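PDB 5HAX: nucleoporin NUP170 from Chaetomium thermophilum, which is a nuclear pore protein, probably a scaffold component of the inner ring, built from a beta-propeller followed by an alpha-helical domain. Local coordinates for residues R487-L490 with V491-F494; T716-Q719 with L720-T724; E512-K515 with F516-Y520; M548-N551 with T552-A556. One frame throughout, in Å; residues are numbered along the deposited sequence.

Along the chain the order is contact 1, contact 3, contact 4, contact 2. Contact 1 is where the chain leaves strand 481-487, in the propeller part, and enters helix 490-501. Contact 3 lies on the next helix, 506-520, and the two touch directly, with centres about 13 Å apart. Contact 4 is at the start of helix 549-562. Its centre is about 15 Å from that of contact 1 and 19 Å from that of contact 3. Contact 2, on helix 717-722 near the C-terminus, stands apart, its centre 33 to 36 Å from the others. Three contacts thus mark the first helices after the propeller, and one lies close to the C-terminal end of the chain.

Contact 1: R487-L490 with V491-F494; sequences RRRL and VDIF
The chain turns from extended to helical at R489, where I493 N bonds R489 O at 3.0 Å and F494 N bonds L490 O at 2.7 Å. D492 folds its carboxylate back onto R489. D492 OD2 accepts from R489 N at 2.8 Å through its anti lone pair. The R489 guanidinium grips the same carboxylate side-on in a salt bridge. R489 NE meets OD2 of D492 at 2.8 Å, almost straight at 170°. R489 NH1 meets OD1 of D492 at 2.9 Å. R489 is the N-cap residue of helix 490-501, and D492 is the third residue of its first turn. This start comes one loop residue after strand 481-487 of the propeller part. A bend at chi3 (-65°) turns the R489 guanidinium onto D492, with the two flat groups 40° apart. V491 CG2 sits 3.7 Å above the centre of one guanidinium face. Replacing R489 by an alanine would probably leave the D492 carboxylate without its charged mate and open a gap beside V491 CG2. A water also bridges D492 OD2 and R487 O, giving OD2 a third donor. Outside the turn, R489 NH2 bonds Q466 O, and Q466 OE1 takes V491 N.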
loop_
_atom_site.group_PDB
_atom_site.type_symbol
_atom_site.label_atom_id
_atom_site.label_comp_id
_atom_site.label_asym_id
_atom_site.label_seq_id
_atom_site.Cartn_x
_atom_site.Cartn_y
_atom_site.Cartn_z
ATOM N N ARG A 487 -8.663 5.496 0.515
ATOM C CA ARG A 487 -8.702 5.356 -0.932
ATOM C C ARG A 487 -10.011 4.703 -1.358
ATOM O O ARG A 487 -10.462 3.728 -0.749
ATOM C CB ARG A 487 -7.509 4.516 -1.399
ATOM C CG ARG A 487 -7.528 4.090 -2.858
ATOM C CD ARG A 487 -7.480 5.277 -3.796
ATOM N NE ARG A 487 -7.272 4.857 -5.180
ATOM C CZ ARG A 487 -7.753 5.494 -6.244
ATOM N NH1 ARG A 487 -8.484 6.593 -6.102
ATOM N NH2 ARG A 487 -7.503 5.025 -7.458
ATOM N N ARG A 488 -10.623 5.243 -2.408
ATOM C CA ARG A 488 -11.873 4.714 -2.942
ATOM C C ARG A 488 -11.600 3.880 -4.185
ATOM O O ARG A 488 -10.847 4.301 -5.071
ATOM C CB ARG A 488 -12.849 5.845 -3.262
ATOM C CG ARG A 488 -13.448 6.457 -2.012
ATOM C CD ARG A 488 -14.290 7.681 -2.299
ATOM N NE ARG A 488 -15.662 7.343 -2.664
ATOM C CZ ARG A 488 -16.723 8.092 -2.375
ATOM N NH1 ARG A 488 -17.932 7.699 -2.754
ATOM N NH2 ARG A 488 -16.584 9.231 -1.707
ATOM N N ARG A 489 -12.203 2.695 -4.233
ATOM C CA ARG A 489 -12.089 1.781 -5.358
ATOM C C ARG A 489 -13.147 2.099 -6.410
ATOM O O ARG A 489 -14.069 2.887 -6.188
ATOM C CB ARG A 489 -12.247 0.335 -4.889
ATOM C CG ARG A 489 -11.325 -0.078 -3.746
ATOM C CD ARG A 489 -11.849 -1.330 -3.050
ATOM N NE ARG A 489 -13.128 -1.084 -2.385
ATOM C CZ ARG A 489 -13.907 -2.032 -1.877
ATOM N NH1 ARG A 489 -15.050 -1.704 -1.291
ATOM N NH2 ARG A 489 -13.556 -3.309 -1.955
ATOM N N LEU A 490 -13.009 1.455 -7.570
ATOM C CA LEU A 490 -14.016 1.584 -8.617
ATOM C C LEU A 490 -15.400 1.199 -8.102
ATOM O O LEU A 490 -16.381 1.909 -8.342
ATOM C CB LEU A 490 -13.625 0.722 -9.818
ATOM C CG LEU A 490 -14.692 0.540 -10.901
ATOM C CD1 LEU A 490 -15.138 1.884 -11.459
ATOM C CD2 LEU A 490 -14.173 -0.363 -12.011
ATOM N N VAL A 491 -15.498 0.072 -7.388
ATOM C CA VAL A 491 -16.797 -0.378 -6.891
ATOM C C VAL A 491 -17.380 0.624 -5.904
ATOM O O VAL A 491 -18.602 0.793 -5.831
ATOM C CB VAL A 491 -16.686 -1.781 -6.258
ATOM C CG1 VAL A 491 -16.390 -2.824 -7.325
ATOM C CG2 VAL A 491 -15.633 -1.804 -5.152
ATOM N N ASP A 492 -16.526 1.297 -5.127
ATOM C CA ASP A 492 -17.012 2.346 -4.236
ATOM C C ASP A 492 -17.567 3.522 -5.028
ATOM O O ASP A 492 -18.633 4.055 -4.697
ATOM C CB ASP A 492 -15.890 2.815 -3.309
ATOM C CG ASP A 492 -15.301 1.689 -2.485
ATOM O OD1 ASP A 492 -16.076 0.924 -1.872
ATOM O OD2 ASP A 492 -14.058 1.569 -2.458
ATOM N N ILE A 493 -16.853 3.942 -6.076
ATOM C CA ILE A 493 -17.325 5.038 -6.918
ATOM C C ILE A 493 -18.591 4.626 -7.659
ATOM O O ILE A 493 -19.570 5.379 -7.724
ATOM C CB ILE A 493 -16.219 5.465 -7.901
ATOM C CG1 ILE A 493 -15.007 6.009 -7.138
ATOM C CG2 ILE A 493 -16.746 6.502 -8.894
ATOM C CD1 ILE A 493 -13.768 6.166 -7.997
ATOM N N PHE A 494 -18.582 3.427 -8.241
ATOM C CA PHE A 494 -19.734 2.962 -9.005
ATOM C C PHE A 494 -20.977 2.876 -8.126
ATOM O O PHE A 494 -22.061 3.318 -8.526
ATOM C CB PHE A 494 -19.423 1.609 -9.638
ATOM C CG PHE A 494 -20.419 1.182 -10.674
ATOM C CD1 PHE A 494 -21.382 0.231 -10.380
ATOM C CD2 PHE A 494 -20.396 1.735 -11.942
ATOM C CE1 PHE A 494 -22.300 -0.161 -11.333
ATOM C CE2 PHE A 494 -21.310 1.346 -12.899
ATOM C CZ PHE A 494 -22.264 0.397 -12.594
HETATM O O HOH W 1 -12.984 2.715 -0.020
#

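Contact 2: T716-Q719 with L720-T724; sequences TYEQ and LFSQT
F721 has its CG anti to the carbonyl carbon (chi1 -66°), which lays the ring against the preceding turn. One face receives Y717 O, 3.0 Å above the ring plane and offset toward the rim. F721 CZ also comes within 3.5 Å of Y717 CD1. The two rings meet obliquely, their planes 44° apart. S722 holds OG between its backbone N and carbonyl carbon (chi1 61°). From there S722 OG donates to E718 O at 2.7 Å, from above the carbonyl plane. S722 N donates to the same oxygen at 2.9 Å, so two donors of one residue grip E718 O. A water joins S722 OG, E718 OE1 and Q723 NE2. At the start of the helix, T716 and Q719 form a capping box. Q719 N donates to T716 OG1 at 3.1 Å, and T716 N donates to Q719 OE1 at 2.8 Å. The aliphatic part of Q719 packs on Q723, with CG of Q719 3.4 Å from OE1 of Q723. Replacing F721 by an alanine would probably strip the Y717 ring and Y717 O of the ring packed on them and open a gap toward W603 and I682. E718 is also held by N14 of helix 5-20 and a salt bridge to K604. Helix 663-694 lies against the apolar side of helix 717-722, where F721 meets I682, L720 meets F688, and both Y717 and L720 meet V689.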
loop_
_atom_site.group_PDB
_atom_site.type_symbol
_atom_site.label_atom_id
_atom_site.label_comp_id
_atom_site.label_asym_id
_atom_site.label_seq_id
_atom_site.Cartn_x
_atom_site.Cartn_y
_atom_site.Cartn_z
ATOM N N THR A 716 -1.977 -27.949 -6.349
ATOM C CA THR A 716 -2.437 -26.569 -6.360
ATOM C C THR A 716 -3.958 -26.523 -6.261
ATOM O O THR A 716 -4.652 -27.525 -6.447
ATOM C CB THR A 716 -1.975 -25.849 -7.632
ATOM O OG1 THR A 716 -2.661 -26.388 -8.767
ATOM C CG2 THR A 716 -0.472 -25.998 -7.826
ATOM N N TYR A 717 -4.477 -25.330 -5.958
ATOM C CA TYR A 717 -5.924 -25.150 -5.929
ATOM C C TYR A 717 -6.520 -25.280 -7.325
ATOM O O TYR A 717 -7.627 -25.808 -7.484
ATOM C CB TYR A 717 -6.276 -23.796 -5.317
ATOM C CG TYR A 717 -6.363 -23.822 -3.809
ATOM C CD1 TYR A 717 -7.520 -24.250 -3.170
ATOM C CD2 TYR A 717 -5.291 -23.420 -3.022
ATOM C CE1 TYR A 717 -7.609 -24.277 -1.791
ATOM C CE2 TYR A 717 -5.370 -23.443 -1.641
ATOM C CZ TYR A 717 -6.531 -23.872 -1.032
ATOM O OH TYR A 717 -6.617 -23.897 0.341
ATOM N N GLU A 718 -5.802 -24.805 -8.346
ATOM C CA GLU A 718 -6.259 -24.986 -9.721
ATOM C C GLU A 718 -6.494 -26.460 -10.028
ATOM O O GLU A 718 -7.530 -26.833 -10.591
ATOM C CB GLU A 718 -5.237 -24.399 -10.695
ATOM C CG GLU A 718 -5.560 -24.669 -12.160
ATOM C CD GLU A 718 -4.491 -24.164 -13.108
ATOM O OE1 GLU A 718 -4.781 -24.052 -14.317
ATOM O OE2 GLU A 718 -3.361 -23.897 -12.649
ATOM N N GLN A 719 -5.530 -27.312 -9.673
ATOM C CA GLN A 719 -5.660 -28.740 -9.948
ATOM C C GLN A 719 -6.824 -29.340 -9.170
ATOM O O GLN A 719 -7.584 -30.157 -9.704
ATOM C CB GLN A 719 -4.352 -29.448 -9.601
ATOM C CG GLN A 719 -3.171 -28.996 -10.453
ATOM C CD GLN A 719 -1.826 -29.229 -9.789
ATOM O OE1 GLN A 719 -1.748 -29.567 -8.608
ATOM N NE2 GLN A 719 -0.753 -29.043 -10.551
ATOM N N LEU A 720 -6.977 -28.944 -7.905
ATOM C CA LEU A 720 -8.107 -29.398 -7.103
ATOM C C LEU A 720 -9.434 -29.010 -7.745
ATOM O O LEU A 720 -10.396 -29.787 -7.717
ATOM C CB LEU A 720 -8.002 -28.809 -5.697
ATOM C CG LEU A 720 -9.152 -29.081 -4.727
ATOM C CD1 LEU A 720 -9.216 -30.557 -4.383
ATOM C CD2 LEU A 720 -8.991 -28.235 -3.472
ATOM N N PHE A 721 -9.503 -27.814 -8.331
ATOM C CA PHE A 721 -10.768 -27.290 -8.835
ATOM C C PHE A 721 -11.128 -27.834 -10.210
ATOM O O PHE A 721 -12.316 -28.013 -10.500
ATOM C CB PHE A 721 -10.716 -25.758 -8.917
ATOM C CG PHE A 721 -10.603 -25.065 -7.585
ATOM C CD1 PHE A 721 -11.092 -25.646 -6.425
ATOM C CD2 PHE A 721 -10.012 -23.814 -7.500
ATOM C CE1 PHE A 721 -10.988 -24.993 -5.211
ATOM C CE2 PHE A 721 -9.907 -23.162 -6.287
ATOM C CZ PHE A 721 -10.396 -23.752 -5.142
ATOM N N SER A 722 -10.134 -28.097 -11.067
ATOM C CA SER A 722 -10.398 -28.227 -12.495
ATOM C C SER A 722 -9.674 -29.383 -13.181
ATOM O O SER A 722 -9.755 -29.484 -14.411
ATOM C CB SER A 722 -10.022 -26.917 -13.201
ATOM O OG SER A 722 -8.646 -26.627 -13.025
ATOM N N GLN A 723 -8.979 -30.257 -12.451
ATOM C CA GLN A 723 -8.210 -31.330 -13.072
ATOM C C GLN A 723 -8.502 -32.671 -12.414
ATOM O O GLN A 723 -8.722 -32.751 -11.203
ATOM C CB GLN A 723 -6.713 -31.038 -13.005
ATOM C CG GLN A 723 -6.272 -29.977 -13.991
ATOM C CD GLN A 723 -4.831 -29.565 -13.798
ATOM O OE1 GLN A 723 -3.979 -30.384 -13.455
ATOM N NE2 GLN A 723 -4.549 -28.285 -14.014
ATOM N N THR A 724 -8.489 -33.724 -13.236
ATOM C CA THR A 724 -8.788 -35.070 -12.750
ATOM C C THR A 724 -7.846 -35.523 -11.645
ATOM O O THR A 724 -8.339 -35.960 -10.591
ATOM C CB THR A 724 -8.769 -36.059 -13.922
ATOM O OG1 THR A 724 -9.742 -35.669 -14.898
ATOM C CG2 THR A 724 -9.076 -37.473 -13.440
HETATM O O HOH W 2 -6.684 -26.443 -15.091
HETATM O O HOH W 3 -1.421 -27.412 -13.201
#

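Contact 3: E512-K515 with F516-Y520; sequences EVRK and FINQY
Residues E512 to Y520 make a local contact between successive turns of helix 506-520, the second helix after the propeller part. The edge of the F516 ring meets the backbone oxygen of E512. F516 CD2 approaches E512 O to 3.2 Å, with the oxygen near the ring plane. CG of F516 is anti to its carbonyl carbon (chi1 -74°), which turns the ring back along the helix toward E512. V513 and I517 form the apolar part, with V513 CG1 3.8 Å from I517 CD1. I517 N bonds V513 O at 3.0 Å, and N518 N bonds R514 O at 3.0 Å. The next bond, from Q519 N to K515 O, is weak. It falls in the last turn of the helix. K515 reaches back to E512 with a chain extended beyond CG. K515 NZ makes a salt bridge to OE1 of E512 at 3.0 Å, coming from above the carboxylate plane. R514 and N518 run side by side, pointing the same way, their flat ends 73° apart. R514 is paired with E510, one turn earlier. The F516 ring stacks on W47 and meets F494 edge-to-face. It also touches L490 and I493 of helix 490-501 and T525 of helix 522-533, so it packs against both helices.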
loop_
_atom_site.group_PDB
_atom_site.type_symbol
_atom_site.label_atom_id
_atom_site.label_comp_id
_atom_site.label_asym_id
_atom_site.label_seq_id
_atom_site.Cartn_x
_atom_site.Cartn_y
_atom_site.Cartn_z
ATOM N N GLU A 512 -24.692 8.033 -16.613
ATOM C CA GLU A 512 -23.653 7.790 -15.619
ATOM C C GLU A 512 -22.808 6.579 -15.996
ATOM O O GLU A 512 -21.585 6.585 -15.812
ATOM C CB GLU A 512 -24.292 7.594 -14.244
ATOM C CG GLU A 512 -23.368 7.887 -13.074
ATOM C CD GLU A 512 -23.071 9.366 -12.911
ATOM O OE1 GLU A 512 -23.715 10.187 -13.599
ATOM O OE2 GLU A 512 -22.195 9.712 -12.091
ATOM N N VAL A 513 -23.444 5.535 -16.533
ATOM C CA VAL A 513 -22.715 4.331 -16.927
ATOM C C VAL A 513 -21.741 4.642 -18.057
ATOM O O VAL A 513 -20.649 4.067 -18.131
ATOM C CB VAL A 513 -23.708 3.219 -17.324
ATOM C CG1 VAL A 513 -23.005 2.099 -18.092
ATOM C CG2 VAL A 513 -24.408 2.666 -16.090
ATOM N N ARG A 514 -22.125 5.542 -18.965
ATOM C CA ARG A 514 -21.255 5.850 -20.096
ATOM C C ARG A 514 -19.986 6.562 -19.643
ATOM O O ARG A 514 -18.931 6.400 -20.268
ATOM C CB ARG A 514 -22.007 6.689 -21.127
ATOM C CG ARG A 514 -21.351 6.700 -22.502
ATOM C CD ARG A 514 -22.251 7.333 -23.556
ATOM N NE ARG A 514 -23.532 6.640 -23.675
ATOM C CZ ARG A 514 -24.388 6.810 -24.678
ATOM N NH1 ARG A 514 -24.102 7.645 -25.669
ATOM N NH2 ARG A 514 -25.530 6.137 -24.695
ATOM N N LYS A 515 -20.064 7.348 -18.566
ATOM C CA LYS A 515 -18.857 7.922 -17.979
ATOM C C LYS A 515 -17.871 6.827 -17.595
ATOM O O LYS A 515 -16.670 6.930 -17.871
ATOM C CB LYS A 515 -19.209 8.760 -16.748
ATOM C CG LYS A 515 -20.234 9.858 -16.971
ATOM C CD LYS A 515 -20.521 10.578 -15.659
ATOM C CE LYS A 515 -21.588 11.648 -15.813
ATOM N NZ LYS A 515 -21.887 12.315 -14.514
ATOM N N PHE A 516 -18.367 5.767 -16.951
ATOM C CA PHE A 516 -17.493 4.681 -16.515
ATOM C C PHE A 516 -16.908 3.928 -17.702
ATOM O O PHE A 516 -15.727 3.562 -17.689
ATOM C CB PHE A 516 -18.262 3.727 -15.602
ATOM C CG PHE A 516 -18.519 4.275 -14.228
ATOM C CD1 PHE A 516 -17.556 4.177 -13.240
ATOM C CD2 PHE A 516 -19.724 4.883 -13.923
ATOM C CE1 PHE A 516 -17.788 4.679 -11.976
ATOM C CE2 PHE A 516 -19.962 5.387 -12.659
ATOM C CZ PHE A 516 -18.992 5.285 -11.685
ATOM N N ILE A 517 -17.718 3.679 -18.734
ATOM C CA ILE A 517 -17.237 2.938 -19.898
ATOM C C ILE A 517 -16.134 3.713 -20.605
ATOM O O ILE A 517 -15.134 3.136 -21.048
ATOM C CB ILE A 517 -18.410 2.624 -20.848
ATOM C CG1 ILE A 517 -19.372 1.634 -20.184
ATOM C CG2 ILE A 517 -17.897 2.058 -22.174
ATOM C CD1 ILE A 517 -20.652 1.392 -20.962
ATOM N N ASN A 518 -16.296 5.032 -20.725
ATOM C CA ASN A 518 -15.300 5.843 -21.414
ATOM C C ASN A 518 -13.966 5.883 -20.679
ATOM O O ASN A 518 -12.933 6.105 -21.319
ATOM C CB ASN A 518 -15.826 7.266 -21.611
ATOM C CG ASN A 518 -16.943 7.341 -22.636
ATOM O OD1 ASN A 518 -17.139 6.420 -23.431
ATOM N ND2 ASN A 518 -17.679 8.445 -22.628
ATOM N N GLN A 519 -13.961 5.670 -19.364
ATOM C CA GLN A 519 -12.730 5.675 -18.580
ATOM C C GLN A 519 -12.173 4.275 -18.353
ATOM O O GLN A 519 -10.981 4.041 -18.573
ATOM C CB GLN A 519 -12.963 6.356 -17.226
ATOM C CG GLN A 519 -11.712 6.416 -16.353
ATOM C CD GLN A 519 -11.967 7.047 -15.001
ATOM O OE1 GLN A 519 -13.044 7.580 -14.743
ATOM N NE2 GLN A 519 -10.970 6.985 -14.123
ATOM N N TYR A 520 -13.016 3.339 -17.914
ATOM C CA TYR A 520 -12.576 2.014 -17.498
ATOM C C TYR A 520 -12.777 0.941 -18.559
ATOM O O TYR A 520 -12.225 -0.156 -18.416
ATOM C CB TYR A 520 -13.322 1.593 -16.224
ATOM C CG TYR A 520 -12.930 2.369 -14.986
ATOM C CD1 TYR A 520 -11.972 1.876 -14.111
ATOM C CD2 TYR A 520 -13.520 3.592 -14.689
ATOM C CE1 TYR A 520 -11.608 2.577 -12.977
ATOM C CE2 TYR A 520 -13.162 4.300 -13.556
ATOM C CZ TYR A 520 -12.205 3.787 -12.705
ATOM O OH TYR A 520 -11.844 4.483 -11.575
#

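Contact 4: M548-N551 with T552-A556; sequences MDRN and TENLA
T552 turns its hydroxyl back along the helix onto M548. With its oxygen beside the backbone N (chi1 -60°), T552 OG1 donates to M548 O at 2.7 Å. T552 N donates to the same M548 O at 2.8 Å. The two donors reach M548 O from opposite faces of its plane. R550 and N554 cross at a slant, guanidinium and amide planes 89° apart. N554 ND2 touches the aliphatic part of R550, 3.4 Å from CG. This is van der Waals packing of the amide nitrogen on the R550 chain. E553 lies with its CG 3.1 Å from D549 O, and its chain then extends away. D549 and E553 are of like charge, but OD1 of D549 stays 5.9 Å from OE2 of E553. Behind these side chains runs the regular helical ladder, for example L555 N to N551 O at 2.7 Å. These are the first two turns of helix 549-562. T552 and A556 face V532 of helix 522-533, while R550 and D549 lie on the exposed side. The chemistry is thus mainly of backbone and hydroxyl. The doubly gripped M548 O ties the helix start down, and that start would probably favour the negative charge of D549.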
loop_
_atom_site.group_PDB
_atom_site.type_symbol
_atom_site.label_atom_id
_atom_site.label_comp_id
_atom_site.label_asym_id
_atom_site.label_seq_id
_atom_site.Cartn_x
_atom_site.Cartn_y
_atom_site.Cartn_z
ATOM N N MET A 548 -32.061 2.024 0.273
ATOM C CA MET A 548 -30.992 2.680 -0.470
ATOM C C MET A 548 -29.991 1.652 -0.986
ATOM O O MET A 548 -29.653 1.645 -2.170
ATOM C CB MET A 548 -30.285 3.715 0.409
ATOM C CG MET A 548 -29.168 4.481 -0.295
ATOM S SD MET A 548 -29.763 5.542 -1.626
ATOM C CE MET A 548 -29.092 7.123 -1.112
ATOM N N ASP A 549 -29.513 0.783 -0.092
ATOM C CA ASP A 549 -28.559 -0.238 -0.507
ATOM C C ASP A 549 -29.225 -1.326 -1.339
ATOM O O ASP A 549 -28.595 -1.875 -2.248
ATOM C CB ASP A 549 -27.864 -0.844 0.714
ATOM C CG ASP A 549 -26.775 0.056 1.272
ATOM O OD1 ASP A 549 -26.088 0.733 0.477
ATOM O OD2 ASP A 549 -26.603 0.082 2.510
ATOM N N ARG A 550 -30.489 -1.652 -1.058
ATOM C CA ARG A 550 -31.202 -2.589 -1.921
ATOM C C ARG A 550 -31.463 -1.976 -3.292
ATOM O O ARG A 550 -31.351 -2.661 -4.316
ATOM C CB ARG A 550 -32.521 -3.029 -1.279
ATOM C CG ARG A 550 -33.355 -3.951 -2.180
ATOM C CD ARG A 550 -34.653 -4.410 -1.519
ATOM N NE ARG A 550 -35.658 -3.348 -1.454
ATOM C CZ ARG A 550 -36.755 -3.279 -2.209
ATOM N NH1 ARG A 550 -37.594 -2.263 -2.054
ATOM N NH2 ARG A 550 -37.030 -4.215 -3.112
ATOM N N ASN A 551 -31.816 -0.689 -3.331
ATOM C CA ASN A 551 -32.048 -0.024 -4.608
ATOM C C ASN A 551 -30.751 0.125 -5.393
ATOM O O ASN A 551 -30.744 -0.020 -6.621
ATOM C CB ASN A 551 -32.699 1.339 -4.379
ATOM C CG ASN A 551 -34.148 1.228 -3.940
ATOM O OD1 ASN A 551 -34.901 0.396 -4.444
ATOM N ND2 ASN A 551 -34.543 2.073 -2.995
ATOM N N THR A 552 -29.646 0.418 -4.705
ATOM C CA THR A 552 -28.356 0.504 -5.381
ATOM C C THR A 552 -27.965 -0.842 -5.975
ATOM O O THR A 552 -27.508 -0.915 -7.122
ATOM C CB THR A 552 -27.282 0.993 -4.409
ATOM O OG1 THR A 552 -27.641 2.288 -3.911
ATOM C CG2 THR A 552 -25.920 1.078 -5.095
ATOM N N GLU A 553 -28.138 -1.920 -5.208
ATOM C CA GLU A 553 -27.833 -3.251 -5.722
ATOM C C GLU A 553 -28.784 -3.644 -6.844
ATOM O O GLU A 553 -28.385 -4.356 -7.774
ATOM C CB GLU A 553 -27.887 -4.272 -4.586
ATOM C CG GLU A 553 -26.792 -4.083 -3.540
ATOM C CD GLU A 553 -26.921 -5.046 -2.373
ATOM O OE1 GLU A 553 -27.777 -5.954 -2.437
ATOM O OE2 GLU A 553 -26.162 -4.893 -1.392
ATOM N N ASN A 554 -30.038 -3.190 -6.783
ATOM C CA ASN A 554 -30.981 -3.470 -7.861
ATOM C C ASN A 554 -30.653 -2.648 -9.101
ATOM O O ASN A 554 -30.822 -3.123 -10.230
ATOM C CB ASN A 554 -32.412 -3.202 -7.392
ATOM C CG ASN A 554 -32.943 -4.299 -6.487
ATOM O OD1 ASN A 554 -32.582 -5.468 -6.630
ATOM N ND2 ASN A 554 -33.809 -3.928 -5.553
ATOM N N LEU A 555 -30.192 -1.409 -8.913
ATOM C CA LEU A 555 -29.699 -0.629 -10.042
ATOM C C LEU A 555 -28.472 -1.284 -10.661
ATOM O O LEU A 555 -28.342 -1.349 -11.890
ATOM C CB LEU A 555 -29.365 0.796 -9.599
ATOM C CG LEU A 555 -30.348 1.903 -9.980
ATOM C CD1 LEU A 555 -29.886 3.225 -9.391
ATOM C CD2 LEU A 555 -30.491 2.014 -11.488
ATOM N N ALA A 556 -27.555 -1.768 -9.819
ATOM C CA ALA A 556 -26.381 -2.472 -10.321
ATOM C C ALA A 556 -26.782 -3.705 -11.120
ATOM O O ALA A 556 -26.199 -3.989 -12.173
ATOM C CB ALA A 556 -25.468 -2.853 -9.156
#